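PDB 6VVR: tautomerase from Bordetella trematum, which belongs to the tautomerase family of enzymes, with two beta-alpha-beta units in each chain and three chains in the assembly. Local coordinates for residues D25-V28 / Q29-A33; A77-I80 / L81-Q85. All blocks are in the same frame, centred on the assembly; numbering follows the deposited sequence.

Overall arrangement
Contacts 1 and 2 are both local packings along a helix, one in each beta-alpha-beta unit of the chain. Residues 25-33 close helix 13-31 and are the more exposed of the two. Residues 77-85 lie in the middle of helix 73-91, where one flank is buried against the sheet. The helices run antiparallel and touch, with Ser30 OG 3.4 Å from Leu79 CD1 and Ile31 CG2 3.6 Å from Leu79 CB. Their chemistry differs with position: contact 1 adds a serine hydroxyl bond and a glycine with positive phi that ends the helix, whereas contact 2 combines regular backbone bonds with leucine packing and reaches a second subunit.

Contact 1: D25-V28 / Q29-A33; sequences DAVV and QSIGA
From Asp25 to Gly32 the backbone closes the last turns of helix 13-31 with i to i+4 hydrogen bonds, the last from Gly32 N to Val28 O at 2.9 Å. That final bond is bent to 131° at the hydrogen, its donor above the carbonyl plane, which reflects the unwinding at Ile31. Gly32, with positive phi, then leads the chain out of the helix. Ser30 adds a side-chain bond one turn back: OG donates to Ala26 O over 2.9 Å, while Ser30 N reaches the same oxygen from the opposite face of the carbonyl plane at 3.0 Å. A chi1 of 69° holds the hydroxyl between the backbone N and the carbonyl carbon, within reach of that acceptor. On the solvent-facing flank, the bent Gln29 chain crosses Asp25 at a slant, amide and carboxylate planes 31° apart, and brings CG to 3.9 Å from OD2. Val28 CG1 lies near Gln29 OE1, and its CG2 comes to 3.9 Å from Ala33 O. Val27 CG1 packs one turn along the helix on Ile31 CD1 (4.3 Å). It also meets Ala33 CB at 4.1 Å, where the chain beyond the glycine folds back. Val27 and Ala33 both touch Pro1, and Ala26 and Ser30 face helix 73-91. This is a helix C-terminus ended by a left-handed glycine, where a beta-alpha-beta unit turns toward strand 39-45.

Contact 2: A77-I80 / L81-Q85; sequences AALI and LALNQ
The flat groups that meet here are peptide units: Leu83 N-H bonds to Leu79 O at 2.9 Å from one side of that carbonyl plane, while CG of the same leucine lies toward the other face, 3.2 Å from the oxygen. This is regular alpha helix within the beta-alpha-beta unit formed by strand 61-68, helix 73-91 and strand 98-105. Equivalent backbone bonds join Leu81 N to Ala77 O, Ala82 N to Ala78 O and Asn84 N to Ile80 O. The main side-chain pair is Leu79 with Leu83, one turn apart. They lie alongside each other and point the same way, with the two CD1 methyls 3.6 Å apart and Leu79 CG 3.8 Å from Leu83 CD1. Their first torsions differ: Leu79 has CG anti to its backbone N (chi1 176°), whereas Leu83 has CG anti to its carbonyl carbon (chi1 -69°), which brings the CD1 of each leucine alongside the other. The two leucines fill the space between the sheet and helix 13-31: Leu79 meets Leu102 on one side and Ile31 on the other, and Leu83 meets Val100 and Leu23. Ala82 has its CB 3.3 Å from Ala78 O, and its small side chain lies against Ser30 of helix 13-31. Ile80 and Leu81 reach the second subunit, packing on Gly115 and Asn114 of that chain respectively. Asn84 also touches Gly115 of the second subunit; its ND2 makes a weak hydrogen bond to Val98 O, while its CB rests 3.3 Å from Ile80 O.

Contact 1: D25-V28 / Q29-A33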
loop_
_atom_site.group_PDB
_atom_site.type_symbol
_atom_site.label_atom_id
_atom_site.label_comp_id
_atom_site.label_asym_id
_atom_site.label_seq_id
_atom_site.Cartn_x
_atom_site.Cartn_y
_atom_site.Cartn_z
ATOM N N ASP A 25 -5.751 -7.831 18.039
ATOM C CA ASP A 25 -6.257 -9.070 18.631
ATOM C C ASP A 25 -6.839 -10.010 17.580
ATOM O O ASP A 25 -6.711 -11.232 17.695
ATOM C CB ASP A 25 -7.318 -8.770 19.688
ATOM C CG ASP A 25 -7.540 -9.932 20.624
ATOM O OD1 ASP A 25 -6.546 -10.507 21.138
ATOM O OD2 ASP A 25 -8.713 -10.315 20.818
ATOM N N ALA A 26 -7.478 -9.465 16.545
ATOM C CA ALA A 26 -8.042 -10.329 15.512
ATOM C C ALA A 26 -6.944 -11.079 14.779
ATOM O O ALA A 26 -7.126 -12.240 14.396
ATOM C CB ALA A 26 -8.886 -9.512 14.529
ATOM N N VAL A 27 -5.785 -10.441 14.587
ATOM C CA VAL A 27 -4.667 -11.128 13.945
ATOM C C VAL A 27 -4.163 -12.254 14.835
ATOM O O VAL A 27 -3.957 -13.385 14.385
ATOM C CB VAL A 27 -3.533 -10.144 13.612
ATOM C CG1 VAL A 27 -2.358 -10.906 13.013
ATOM C CG2 VAL A 27 -4.019 -9.062 12.658
ATOM N N VAL A 28 -3.943 -11.948 16.112
ATOM C CA VAL A 28 -3.445 -12.948 17.049
ATOM C C VAL A 28 -4.408 -14.126 17.139
ATOM O O VAL A 28 -3.997 -15.287 17.057
ATOM C CB VAL A 28 -3.205 -12.293 18.425
ATOM C CG1 VAL A 28 -2.854 -13.348 19.479
ATOM C CG2 VAL A 28 -2.110 -11.229 18.316
ATOM N N GLN A 29 -5.705 -13.851 17.286
ATOM C CA GLN A 29 -6.648 -14.942 17.530
ATOM C C GLN A 29 -6.842 -15.802 16.289
ATOM O O GLN A 29 -6.927 -17.033 16.386
ATOM C CB GLN A 29 -7.990 -14.387 18.016
ATOM C CG GLN A 29 -7.978 -13.870 19.461
ATOM C CD GLN A 29 -7.264 -14.811 20.430
ATOM O OE1 GLN A 29 -6.226 -14.464 20.994
ATOM N NE2 GLN A 29 -7.822 -16.002 20.628
ATOM N N SER A 30 -6.890 -15.180 15.108
ATOM C CA SER A 30 -7.295 -15.924 13.924
ATOM C C SER A 30 -6.173 -16.787 13.362
ATOM O O SER A 30 -6.438 -17.904 12.906
ATOM C CB SER A 30 -7.824 -14.967 12.850
ATOM O OG SER A 30 -6.785 -14.175 12.314
ATOM N N ILE A 31 -4.923 -16.319 13.376
ATOM C CA ILE A 31 -3.829 -17.082 12.787
ATOM C C ILE A 31 -2.715 -17.406 13.777
ATOM O O ILE A 31 -1.726 -18.034 13.391
ATOM C CB ILE A 31 -3.249 -16.373 11.547
ATOM C CG1 ILE A 31 -2.434 -15.145 11.952
ATOM C CG2 ILE A 31 -4.373 -15.991 10.580
ATOM C CD1 ILE A 31 -1.650 -14.525 10.804
ATOM N N GLY A 32 -2.845 -17.008 15.035
ATOM C CA GLY A 32 -1.838 -17.356 16.020
ATOM C C GLY A 32 -0.497 -16.683 15.822
ATOM O O GLY A 32 0.530 -17.234 16.236
ATOM N N ALA A 33 -0.468 -15.514 15.179
ATOM C CA ALA A 33 0.781 -14.796 15.017
ATOM C C ALA A 33 1.272 -14.299 16.374
ATOM O O ALA A 33 0.467 -13.918 17.224
ATOM C CB ALA A 33 0.602 -13.612 14.065
#

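Contact 2: A77-I80 / L81-Q85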
loop_
_atom_site.group_PDB
_atom_site.type_symbol
_atom_site.label_atom_id
_atom_site.label_comp_id
_atom_site.label_asym_id
_atom_site.label_seq_id
_atom_site.Cartn_x
_atom_site.Cartn_y
_atom_site.Cartn_z
ATOM N N ALA A 77 -8.497 -17.467 5.314
ATOM C CA ALA A 77 -9.931 -17.202 5.373
ATOM C C ALA A 77 -10.348 -16.742 6.764
ATOM O O ALA A 77 -11.114 -15.781 6.904
ATOM C CB ALA A 77 -10.715 -18.448 4.954
ATOM N N ALA A 78 -9.853 -17.413 7.806
ATOM C CA ALA A 78 -10.143 -16.993 9.173
ATOM C C ALA A 78 -9.680 -15.565 9.420
ATOM O O ALA A 78 -10.357 -14.794 10.114
ATOM C CB ALA A 78 -9.472 -17.943 10.163
ATOM N N LEU A 79 -8.525 -15.195 8.859
ATOM C CA LEU A 79 -7.974 -13.860 9.087
ATOM C C LEU A 79 -8.825 -12.786 8.413
ATOM O O LEU A 79 -9.130 -11.759 9.024
ATOM C CB LEU A 79 -6.519 -13.806 8.599
ATOM C CG LEU A 79 -5.754 -12.480 8.659
ATOM C CD1 LEU A 79 -5.600 -11.962 10.087
ATOM C CD2 LEU A 79 -4.381 -12.650 8.004
ATOM N N ILE A 80 -9.208 -13.002 7.148
ATOM C CA ILE A 80 -10.064 -12.046 6.441
ATOM C C ILE A 80 -11.376 -11.868 7.183
ATOM O O ILE A 80 -11.860 -10.746 7.376
ATOM C CB ILE A 80 -10.314 -12.513 4.991
ATOM C CG1 ILE A 80 -9.024 -12.438 4.170
ATOM C CG2 ILE A 80 -11.437 -11.700 4.348
ATOM C CD1 ILE A 80 -9.117 -13.133 2.827
ATOM N N LEU A 81 -11.967 -12.980 7.615
ATOM C CA LEU A 81 -13.244 -12.924 8.316
ATOM C C LEU A 81 -13.108 -12.182 9.638
ATOM O O LEU A 81 -13.936 -11.320 9.953
ATOM C CB LEU A 81 -13.768 -14.343 8.547
ATOM C CG LEU A 81 -15.167 -14.549 9.133
ATOM C CD1 LEU A 81 -16.232 -13.928 8.240
ATOM C CD2 LEU A 81 -15.434 -16.042 9.303
ATOM N N ALA A 82 -12.064 -12.497 10.412
ATOM C CA ALA A 82 -11.895 -11.880 11.723
ATOM C C ALA A 82 -11.588 -10.393 11.603
ATOM O O ALA A 82 -12.055 -9.588 12.418
ATOM C CB ALA A 82 -10.790 -12.595 12.507
ATOM N N LEU A 83 -10.788 -10.007 10.606
ATOM C CA LEU A 83 -10.512 -8.588 10.407
ATOM C C LEU A 83 -11.759 -7.841 9.945
ATOM O O LEU A 83 -12.054 -6.749 10.444
ATOM C CB LEU A 83 -9.370 -8.410 9.406
ATOM C CG LEU A 83 -7.998 -8.856 9.924
ATOM C CD1 LEU A 83 -6.983 -8.847 8.797
ATOM C CD2 LEU A 83 -7.539 -7.965 11.080
ATOM N N ASN A 84 -12.511 -8.414 8.997
ATOM C CA ASN A 84 -13.752 -7.776 8.563
ATOM C C ASN A 84 -14.681 -7.533 9.749
ATOM O O ASN A 84 -15.202 -6.426 9.928
ATOM C CB ASN A 84 -14.443 -8.625 7.487
ATOM C CG ASN A 84 -15.285 -7.780 6.506
ATOM O OD1 ASN A 84 -16.453 -7.486 6.771
ATOM N ND2 ASN A 84 -14.693 -7.406 5.372
ATOM N N GLN A 85 -14.879 -8.552 10.585
ATOM C CA GLN A 85 -15.765 -8.402 11.739
ATOM C C GLN A 85 -15.209 -7.417 12.766
ATOM O O GLN A 85 -15.983 -6.680 13.391
ATOM C CB GLN A 85 -16.031 -9.775 12.374
ATOM C CG GLN A 85 -16.826 -10.732 11.454
ATOM C CD GLN A 85 -16.779 -12.192 11.907
ATOM O OE1 GLN A 85 -15.986 -12.561 12.768
ATOM N NE2 GLN A 85 -17.621 -13.034 11.299
#